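Local coordinates for malonyl Coa-acyl carrier protein transacylase (Vibrio cholerae, PDB 3HJV) that probably transfers the malonyl group from malonyl-CoA to acyl carrier protein, supplying malonyl units for fatty acid synthesis, at residues A[38-41]-A[42-45]; A[110-113]-A[114-118]. One frame throughout, in Å; residues are numbered along the deposited sequence.

Contact 1. Residues A[38-41]-A[42-45]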
loop_
_atom_site.group_PDB
_atom_site.type_symbol
_atom_site.label_atom_id
_atom_site.label_comp_id
_atom_site.label_asym_id
_atom_site.label_seq_id
_atom_site.Cartn_x
_atom_site.Cartn_y
_atom_site.Cartn_z
ATOM N N PHE A 38 15.974 -2.982 13.531
ATOM C CA PHE A 38 14.691 -3.654 13.691
ATOM C C PHE A 38 14.640 -4.506 14.952
ATOM O O PHE A 38 13.590 -4.623 15.576
ATOM C CB PHE A 38 14.326 -4.470 12.459
ATOM C CG PHE A 38 13.747 -3.628 11.361
ATOM C CD1 PHE A 38 12.373 -3.512 11.216
ATOM C CD2 PHE A 38 14.578 -2.955 10.455
ATOM C CE1 PHE A 38 11.813 -2.719 10.199
ATOM C CE2 PHE A 38 14.034 -2.166 9.451
ATOM C CZ PHE A 38 12.631 -2.052 9.329
ATOM N N ALA A 39 15.785 -5.061 15.354
ATOM C CA ALA A 39 15.847 -5.876 16.571
ATOM C C ALA A 39 15.579 -4.997 17.820
ATOM O O ALA A 39 14.885 -5.412 18.758
ATOM C CB ALA A 39 17.221 -6.605 16.654
ATOM N N GLU A 40 16.136 -3.791 17.834
ATOM C CA GLU A 40 15.874 -2.816 18.907
ATOM C C GLU A 40 14.390 -2.474 18.962
ATOM O O GLU A 40 13.819 -2.447 20.030
ATOM C CB GLU A 40 16.701 -1.543 18.734
ATOM C CG GLU A 40 18.158 -1.755 18.990
ATOM C CD GLU A 40 19.046 -0.584 18.579
ATOM O OE1 GLU A 40 18.583 0.436 18.019
ATOM O OE2 GLU A 40 20.266 -0.727 18.801
ATOM N N ALA A 41 13.754 -2.252 17.807
ATOM C CA ALA A 41 12.318 -2.008 17.775
ATOM C C ALA A 41 11.534 -3.190 18.332
ATOM O O ALA A 41 10.574 -3.039 19.089
ATOM C CB ALA A 41 11.857 -1.684 16.339
ATOM N N SER A 42 11.916 -4.381 17.913
ATOM C CA SER A 42 11.248 -5.601 18.354
ATOM C C SER A 42 11.296 -5.804 19.881
ATOM O O SER A 42 10.331 -6.310 20.466
ATOM C CB SER A 42 11.851 -6.804 17.646
ATOM O OG SER A 42 11.622 -6.743 16.253
ATOM N N GLU A 43 12.423 -5.447 20.484
ATOM C CA GLU A 43 12.593 -5.499 21.941
ATOM C C GLU A 43 11.474 -4.702 22.616
ATOM O O GLU A 43 10.843 -5.174 23.561
ATOM C CB GLU A 43 13.977 -4.936 22.309
ATOM C CG GLU A 43 15.110 -5.867 21.874
ATOM C CD GLU A 43 16.504 -5.227 21.740
ATOM O OE1 GLU A 43 16.782 -4.131 22.281
ATOM O OE2 GLU A 43 17.353 -5.870 21.076
ATOM N N VAL A 44 11.198 -3.516 22.085
ATOM C CA VAL A 44 10.197 -2.597 22.622
ATOM C C VAL A 44 8.764 -3.061 22.364
ATOM O O VAL A 44 7.886 -2.921 23.211
ATOM C CB VAL A 44 10.323 -1.176 21.937
ATOM C CG1 VAL A 44 9.163 -0.271 22.355
ATOM C CG2 VAL A 44 11.670 -0.522 22.237
ATOM N N LEU A 45 8.542 -3.595 21.158
ATOM C CA LEU A 45 7.216 -3.975 20.698
ATOM C C LEU A 45 6.746 -5.320 21.199
ATOM O O LEU A 45 5.555 -5.524 21.298
ATOM C CB LEU A 45 7.174 -3.979 19.163
ATOM C CG LEU A 45 7.438 -2.627 18.496
ATOM C CD1 LEU A 45 7.621 -2.783 16.975
ATOM C CD2 LEU A 45 6.305 -1.665 18.811
#
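Phe38 offers its carbonyl oxygen to two donors of Ser42. Ser42 N donates to Phe38 O at 2.9 Å, the usual helical bond. Ser42 OG donates to the same oxygen at 3.0 Å, from the opposite face of the carbonyl plane. The hydroxyl stands 37° out of that plane, so it sits above the carbonyl rather than on a lone pair. The first torsion explains this: with chi1 at -64°, OG lies beside its own backbone N and folds back over the preceding turn. OG also has a hydrogen bond with Leu49 N, at the start of helix 49-55. The Phe38 ring meets Trp50 edge to face. Ala39 O accepts from Glu43 N at 3.0 Å. In the conformer described, the extended Glu43 chain runs back over this carbonyl. Glu40 O receives a weak bond from Val44 N, and Val44 CG2 lies 3.6 Å from this oxygen. The carboxylate of Glu40 leaves the turn and forms a salt bridge with Arg80 through OE1. Ala41 O accepts from Leu45 N at 3.0 Å, and Leu45 CG packs against the same oxygen. Leu45 CD1 reaches Ala41 CB at 4.4 Å, a loose apolar contact one turn apart. These i to i+4 bonds, with a serine hydroxyl sharing a backbone acceptor, are typical of an alpha helix; here they belong to the last turns of helix 32-45 of the acyl transferase domain, an amphipathic helix with Phe38 and Ala41 buried and Ala39 and Glu43 exposed.

Contact 2. Residues A[110-113]-A[114-118]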
loop_
_atom_site.group_PDB
_atom_site.type_symbol
_atom_site.label_atom_id
_atom_site.label_comp_id
_atom_site.label_asym_id
_atom_site.label_seq_id
_atom_site.Cartn_x
_atom_site.Cartn_y
_atom_site.Cartn_z
ATOM N N ILE A 110 14.673 12.505 19.965
ATOM C CA ILE A 110 14.017 11.385 20.675
ATOM C C ILE A 110 14.864 10.114 20.548
ATOM O O ILE A 110 15.356 9.816 19.463
ATOM C CB ILE A 110 12.615 11.065 20.061
ATOM C CG1 ILE A 110 11.827 12.330 19.722
ATOM C CG2 ILE A 110 11.800 10.162 21.009
ATOM C CD1 ILE A 110 10.490 12.067 18.963
ATOM N N ASP A 111 15.019 9.366 21.648
ATOM C CA ASP A 111 15.678 8.074 21.667
ATOM C C ASP A 111 14.885 7.105 20.796
ATOM O O ASP A 111 13.667 7.081 20.849
ATOM C CB ASP A 111 15.654 7.542 23.094
ATOM C CG ASP A 111 16.107 6.136 23.191
ATOM O OD1 ASP A 111 17.331 5.907 23.081
ATOM O OD2 ASP A 111 15.236 5.249 23.408
ATOM N N PHE A 112 15.579 6.318 19.985
ATOM C CA PHE A 112 14.913 5.435 19.027
ATOM C C PHE A 112 13.922 4.462 19.651
ATOM O O PHE A 112 12.792 4.377 19.206
ATOM C CB PHE A 112 15.946 4.676 18.167
ATOM C CG PHE A 112 15.336 3.651 17.245
ATOM C CD1 PHE A 112 14.516 4.034 16.193
ATOM C CD2 PHE A 112 15.567 2.300 17.437
ATOM C CE1 PHE A 112 13.934 3.085 15.369
ATOM C CE2 PHE A 112 14.991 1.351 16.595
ATOM C CZ PHE A 112 14.184 1.739 15.559
ATOM N N LYS A 113 14.337 3.748 20.689
ATOM C CA LYS A 113 13.448 2.791 21.330
ATOM C C LYS A 113 12.232 3.476 21.955
ATOM O O LYS A 113 11.113 2.954 21.846
ATOM C CB LYS A 113 14.222 1.930 22.333
ATOM C CG LYS A 113 15.159 0.965 21.639
ATOM C CD LYS A 113 15.729 -0.101 22.600
ATOM C CE LYS A 113 16.641 0.490 23.648
ATOM N NZ LYS A 113 17.838 1.165 23.053
ATOM N N GLN A 114 12.425 4.643 22.582
ATOM C CA GLN A 114 11.268 5.401 23.112
ATOM C C GLN A 114 10.319 5.854 21.989
ATOM O O GLN A 114 9.077 5.781 22.155
ATOM C CB GLN A 114 11.728 6.578 23.976
ATOM C CG GLN A 114 12.316 6.086 25.298
ATOM C CD GLN A 114 12.652 7.201 26.265
ATOM O OE1 GLN A 114 13.039 8.288 25.855
ATOM N NE2 GLN A 114 12.480 6.940 27.573
ATOM N N ALA A 115 10.893 6.260 20.853
ATOM C CA ALA A 115 10.102 6.684 19.675
ATOM C C ALA A 115 9.269 5.544 19.125
ATOM O O ALA A 115 8.151 5.748 18.666
ATOM C CB ALA A 115 10.988 7.268 18.572
ATOM N N ILE A 116 9.843 4.352 19.091
ATOM C CA ILE A 116 9.105 3.171 18.611
ATOM C C ILE A 116 7.857 2.946 19.472
ATOM O O ILE A 116 6.774 2.711 18.933
ATOM C CB ILE A 116 9.995 1.916 18.579
ATOM C CG1 ILE A 116 10.972 1.958 17.401
ATOM C CG2 ILE A 116 9.147 0.649 18.486
ATOM C CD1 ILE A 116 10.356 1.726 15.965
ATOM N N LYS A 117 8.016 3.005 20.796
ATOM C CA LYS A 117 6.885 2.864 21.728
ATOM C C LYS A 117 5.857 3.959 21.488
ATOM O O LYS A 117 4.659 3.700 21.435
ATOM C CB LYS A 117 7.346 2.978 23.186
ATOM C CG LYS A 117 7.634 1.676 23.910
ATOM C CD LYS A 117 7.818 1.965 25.412
ATOM C CE LYS A 117 7.909 0.722 26.292
ATOM N NZ LYS A 117 9.071 -0.126 25.998
ATOM N N LEU A 118 6.357 5.177 21.325
ATOM C CA LEU A 118 5.526 6.336 21.133
ATOM C C LEU A 118 4.662 6.228 19.910
ATOM O O LEU A 118 3.456 6.502 19.982
ATOM C CB LEU A 118 6.429 7.572 21.032
ATOM C CG LEU A 118 5.784 8.930 20.833
ATOM C CD1 LEU A 118 4.700 9.179 21.872
ATOM C CD2 LEU A 118 6.878 10.040 20.855
HETATM O O HOH W 1 13.693 9.983 24.111
HETATM O O HOH W 2 11.086 2.400 24.733
#
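The Phe112 ring carries Ile116 CG1 over one face, 3.6 Å above the plane and offset toward the rim. This is a CH-pi contact, with CG1 4.0 Å from the centroid of the Phe112 ring. Ile116 CD1 lies on the same side of the ring, beyond its CZ-CE1 edge, 3.8 Å from Phe112 CZ. The two side chains lie side by side and point the same way. With chi1 at 175°, the Phe112 ring is trans to the main-chain nitrogen and leans toward Ile116. Arg80 adds a cation-pi contact to this ring.

The other flat groups are the Asp111 carboxylate and the Gln114 amide, whose planes are 83° apart. Asp111 OD2 accepts from Gln114 N at 3.0 Å, on its anti side and 24° out of the carboxylate plane. Asp111 is thus the N-cap of helix 112-128, and its side chain satisfies an amide of the first turn. Being close to the helix N-terminus probably favours the charged carboxylate. Gln114 CG packs on OD2, and the extended chain carries OE1 past Asp111 CB. A water accepts from Asp111 N; its link to Gln114 OE1 is doubtfully short.

Asp111 O accepts from Ala115 N at 2.9 Å, and Phe112 O accepts from Ile116 N in the same way. Lys117 N closes a longer bond to Lys113 O. Just before the cap, Ile110 CG2 meets Ala115 CB at 3.9 Å. Ile110 also touches Leu104 of helix 98-106, while Ala115 lies against Val105 of that helix and Leu72 of helix 64-84.

Overall arrangement
The two contacts belong to neighbouring helices that touch directly, with centres about 10 Å apart. Contact 1 forms the last turns of helix 32-45; contact 2 forms the start of helix 112-128. Val44 packs on Lys113, Leu45 on Ile116, and Glu40 OE1 on the Phe112 ring. Arg80 of helix 64-84 joins them, since it serves both Glu40 and Phe112. Both sites are partly buried, but contact 2 has more buried residues and lies nearer the chain centre. Its local chemistry combines a capping carboxylate with an aromatic-aliphatic pair. Contact 1 relies chiefly on backbone carbonyls and a serine hydroxyl.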